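Local structure of enoyl-CoA hydratase (Mycobacterium tuberculosis, 5KJP) at residues I28-P33 / R45-A50. The protein probably catalyses the reversible addition of water to the double bond of 2-enoyl-CoA thioesters in fatty acid metabolism, as a member of the crotonase superfamily. Sequence-based numbering, arbitrary orientation.
Sequences ITINRP and RGLADA
Ile-28 meets the helix with both of its branches. Its CD1 lies 3.7 Å from Ala-50 CB, and Ile-28 CG1 and CG2 each lie about 3.9 Å from Ala-50 CB, so the single carbon of Ala-50 rests against the whole fork of the isoleucine. A chi1 of -50° sets CG1 beside the backbone N and leaves CG2 anti to it; Ile-28 CG2 also lies 4.0 Å from Leu-47 CD2. Leu-47 CD2 makes a looser contact, 4.3 Å from Ile-30 CG1. Every pair within 4.5 Å joins two aliphatic side-chain carbons, so the contact is apolar; no hydrogen bond joins the two segments, and all four touching residues are buried. The axes of strand 28-30 and helix 45-50 run nearly antiparallel, at 176° and 9.7 Å apart, as expected for the first two elements of the beta-alpha-beta unit 25-30, 41-56, 62-67 in the crotonase fold. Strand 62-67 continues the apolar layer: Leu-65 touches both Ile-28 and Leu-47, while Val-19 of strand 17-22 packs on Ala-50. Farther out on the helix, at solvent-accessible positions, Arg-45 NE, one turn earlier, donates to Asp-49 OD1 at 3.0 Å, a salt bridge that meets the carboxylate oxygen on its syn side, 27° out of the carboxylate plane.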
ATOM      1  N   ILE A  28     -17.752  22.401   6.208  1.00 14.19           N
ATOM      2  CA  ILE A  28     -16.775  23.478   6.086  1.00 14.43           C
ATOM      3  C   ILE A  28     -16.563  23.793   4.612  1.00 19.68           C
ATOM      4  O   ILE A  28     -16.170  22.918   3.834  1.00 16.90           O
ATOM      5  CB  ILE A  28     -15.422  23.090   6.723  1.00 13.86           C
ATOM      6  CG1 ILE A  28     -15.633  22.542   8.141  1.00 17.31           C
ATOM      7  CG2 ILE A  28     -14.456  24.276   6.711  1.00 18.52           C
ATOM      8  CD1 ILE A  28     -14.481  21.684   8.646  1.00 14.73           C
ATOM      9  N   THR A  29     -16.828  25.036   4.228  1.00 16.08           N
ATOM     10  CA  THR A  29     -16.747  25.422   2.826  1.00 15.80           C
ATOM     11  C   THR A  29     -15.752  26.548   2.604  1.00 19.05           C
ATOM     12  O   THR A  29     -15.926  27.653   3.130  1.00 21.34           O
ATOM     13  CB  THR A  29     -18.127  25.862   2.303  1.00 22.04           C
ATOM     14  OG1 THR A  29     -19.064  24.797   2.503  1.00 22.88           O
ATOM     15  CG2 THR A  29     -18.058  26.210   0.822  1.00 20.10           C
ATOM     16  N   ILE A  30     -14.701  26.276   1.833  1.00 14.83           N
ATOM     17  CA  ILE A  30     -13.802  27.347   1.435  1.00 16.26           C
ATOM     18  C   ILE A  30     -14.564  28.264   0.488  1.00 16.94           C
ATOM     19  O   ILE A  30     -15.178  27.807  -0.484  1.00 19.43           O
ATOM     20  CB  ILE A  30     -12.511  26.827   0.772  1.00 16.96           C
ATOM     21  CG1 ILE A  30     -11.792  25.846   1.705  1.00 17.17           C
ATOM     22  CG2 ILE A  30     -11.600  27.999   0.416  1.00 16.88           C
ATOM     23  CD1 ILE A  30     -10.686  25.035   1.014  1.00 22.20           C
ATOM     24  N   ASN A  31     -14.535  29.556   0.792  1.00 17.12           N
ATOM     25  CA  ASN A  31     -15.407  30.522   0.142  1.00 21.08           C
ATOM     26  C   ASN A  31     -14.605  31.644  -0.519  1.00 20.30           C
ATOM     27  O   ASN A  31     -14.738  32.815  -0.165  1.00 19.94           O
ATOM     28  CB  ASN A  31     -16.403  31.094   1.163  1.00 20.78           C
ATOM     29  CG  ASN A  31     -17.460  31.989   0.529  1.00 27.74           C
ATOM     30  OD1 ASN A  31     -17.876  31.775  -0.611  1.00 27.76           O
ATOM     31  ND2 ASN A  31     -17.891  33.006   1.267  1.00 24.98           N
ATOM     32  N   ARG A  32     -13.755  31.260  -1.468  1.00 20.44           N
ATOM     33  CA  ARG A  32     -13.041  32.203  -2.324  1.00 21.98           C
ATOM     34  C   ARG A  32     -13.135  31.767  -3.787  1.00 24.69           C
ATOM     35  O   ARG A  32     -12.103  31.571  -4.440  1.00 25.90           O
ATOM     36  CB  ARG A  32     -11.565  32.299  -1.928  1.00 18.36           C
ATOM     37  CG  ARG A  32     -11.303  32.767  -0.504  1.00 22.68           C
ATOM     38  CD  ARG A  32      -9.808  33.003  -0.299  1.00 22.89           C
ATOM     39  NE  ARG A  32      -9.323  34.183  -1.014  1.00 23.01           N
ATOM     40  CZ  ARG A  32      -8.129  34.270  -1.598  1.00 26.51           C
ATOM     41  NH1 ARG A  32      -7.294  33.236  -1.568  1.00 20.43           N
ATOM     42  NH2 ARG A  32      -7.772  35.391  -2.221  1.00 23.60           N
ATOM     43  N   PRO A  33     -14.363  31.619  -4.311  1.00 34.85           N
ATOM     44  CA  PRO A  33     -14.524  31.039  -5.652  1.00 32.93           C
ATOM     45  C   PRO A  33     -13.811  31.841  -6.742  1.00 36.53           C
ATOM     46  O   PRO A  33     -13.307  31.250  -7.699  1.00 39.44           O
ATOM     47  CB  PRO A  33     -16.041  31.053  -5.862  1.00 44.16           C
ATOM     48  CG  PRO A  33     -16.547  32.125  -4.947  1.00 50.76           C
ATOM     49  CD  PRO A  33     -15.646  32.088  -3.752  1.00 44.31           C
ATOM     50  N   ARG A  45      -6.399  30.123   8.563  1.00 20.17           N
ATOM     51  CA  ARG A  45      -6.929  30.314   9.913  1.00 21.55           C
ATOM     52  C   ARG A  45      -8.346  29.772  10.052  1.00 23.58           C
ATOM     53  O   ARG A  45      -8.684  29.150  11.060  1.00 19.86           O
ATOM     54  CB  ARG A  45      -6.913  31.795  10.299  1.00 22.86           C
ATOM     55  CG  ARG A  45      -7.429  32.061  11.709  1.00 29.03           C
ATOM     56  CD  ARG A  45      -6.544  31.391  12.755  1.00 44.07           C
ATOM     57  NE  ARG A  45      -7.140  31.392  14.090  1.00 55.04           N
ATOM     58  CZ  ARG A  45      -7.087  32.415  14.939  1.00 59.97           C
ATOM     59  NH1 ARG A  45      -6.461  33.534  14.598  1.00 59.77           N
ATOM     60  NH2 ARG A  45      -7.661  32.319  16.132  1.00 64.37           N
ATOM     61  N   GLY A  46      -9.172  30.024   9.040  1.00 22.29           N
ATOM     62  CA  GLY A  46     -10.553  29.569   9.042  1.00 20.87           C
ATOM     63  C   GLY A  46     -10.663  28.058   9.120  1.00 23.09           C
ATOM     64  O   GLY A  46     -11.498  27.521   9.852  1.00 20.49           O
ATOM     65  N   LEU A  47      -9.810  27.370   8.365  1.00 16.55           N
ATOM     66  CA  LEU A  47      -9.761  25.910   8.392  1.00 18.36           C
ATOM     67  C   LEU A  47      -9.330  25.395   9.762  1.00 16.27           C
ATOM     68  O   LEU A  47      -9.904  24.434  10.277  1.00 15.72           O
ATOM     69  CB  LEU A  47      -8.813  25.384   7.307  1.00 16.29           C
ATOM     70  CG  LEU A  47      -9.308  25.576   5.872  1.00 17.17           C
ATOM     71  CD1 LEU A  47      -8.253  25.149   4.852  1.00 18.27           C
ATOM     72  CD2 LEU A  47     -10.606  24.807   5.663  1.00 17.03           C
ATOM     73  N   ALA A  48      -8.317  26.033  10.345  1.00 16.68           N
ATOM     74  CA  ALA A  48      -7.815  25.625  11.653  1.00 20.06           C
ATOM     75  C   ALA A  48      -8.895  25.799  12.720  1.00 22.54           C
ATOM     76  O   ALA A  48      -9.093  24.920  13.562  1.00 19.32           O
ATOM     77  CB  ALA A  48      -6.569  26.419  12.019  1.00 23.68           C
ATOM     78  N   ASP A  49      -9.594  26.929  12.669  1.00 19.98           N
ATOM     79  CA  ASP A  49     -10.678  27.200  13.606  1.00 19.17           C
ATOM     80  C   ASP A  49     -11.793  26.162  13.485  1.00 23.13           C
ATOM     81  O   ASP A  49     -12.352  25.720  14.492  1.00 20.07           O
ATOM     82  CB  ASP A  49     -11.254  28.598  13.377  1.00 21.17           C
ATOM     83  CG  ASP A  49     -10.314  29.711  13.831  1.00 35.03           C
ATOM     84  OD1 ASP A  49      -9.347  29.435  14.580  1.00 29.36           O
ATOM     85  OD2 ASP A  49     -10.558  30.873  13.440  1.00 34.31           O
ATOM     86  N   ALA A  50     -12.116  25.780  12.251  1.00 22.87           N
ATOM     87  CA  ALA A  50     -13.164  24.789  11.999  1.00 18.82           C
ATOM     88  C   ALA A  50     -12.793  23.422  12.577  1.00 19.25           C
ATOM     89  O   ALA A  50     -13.633  22.735  13.163  1.00 17.18           O
ATOM     90  CB  ALA A  50     -13.438  24.679  10.501  1.00 15.79           C
TER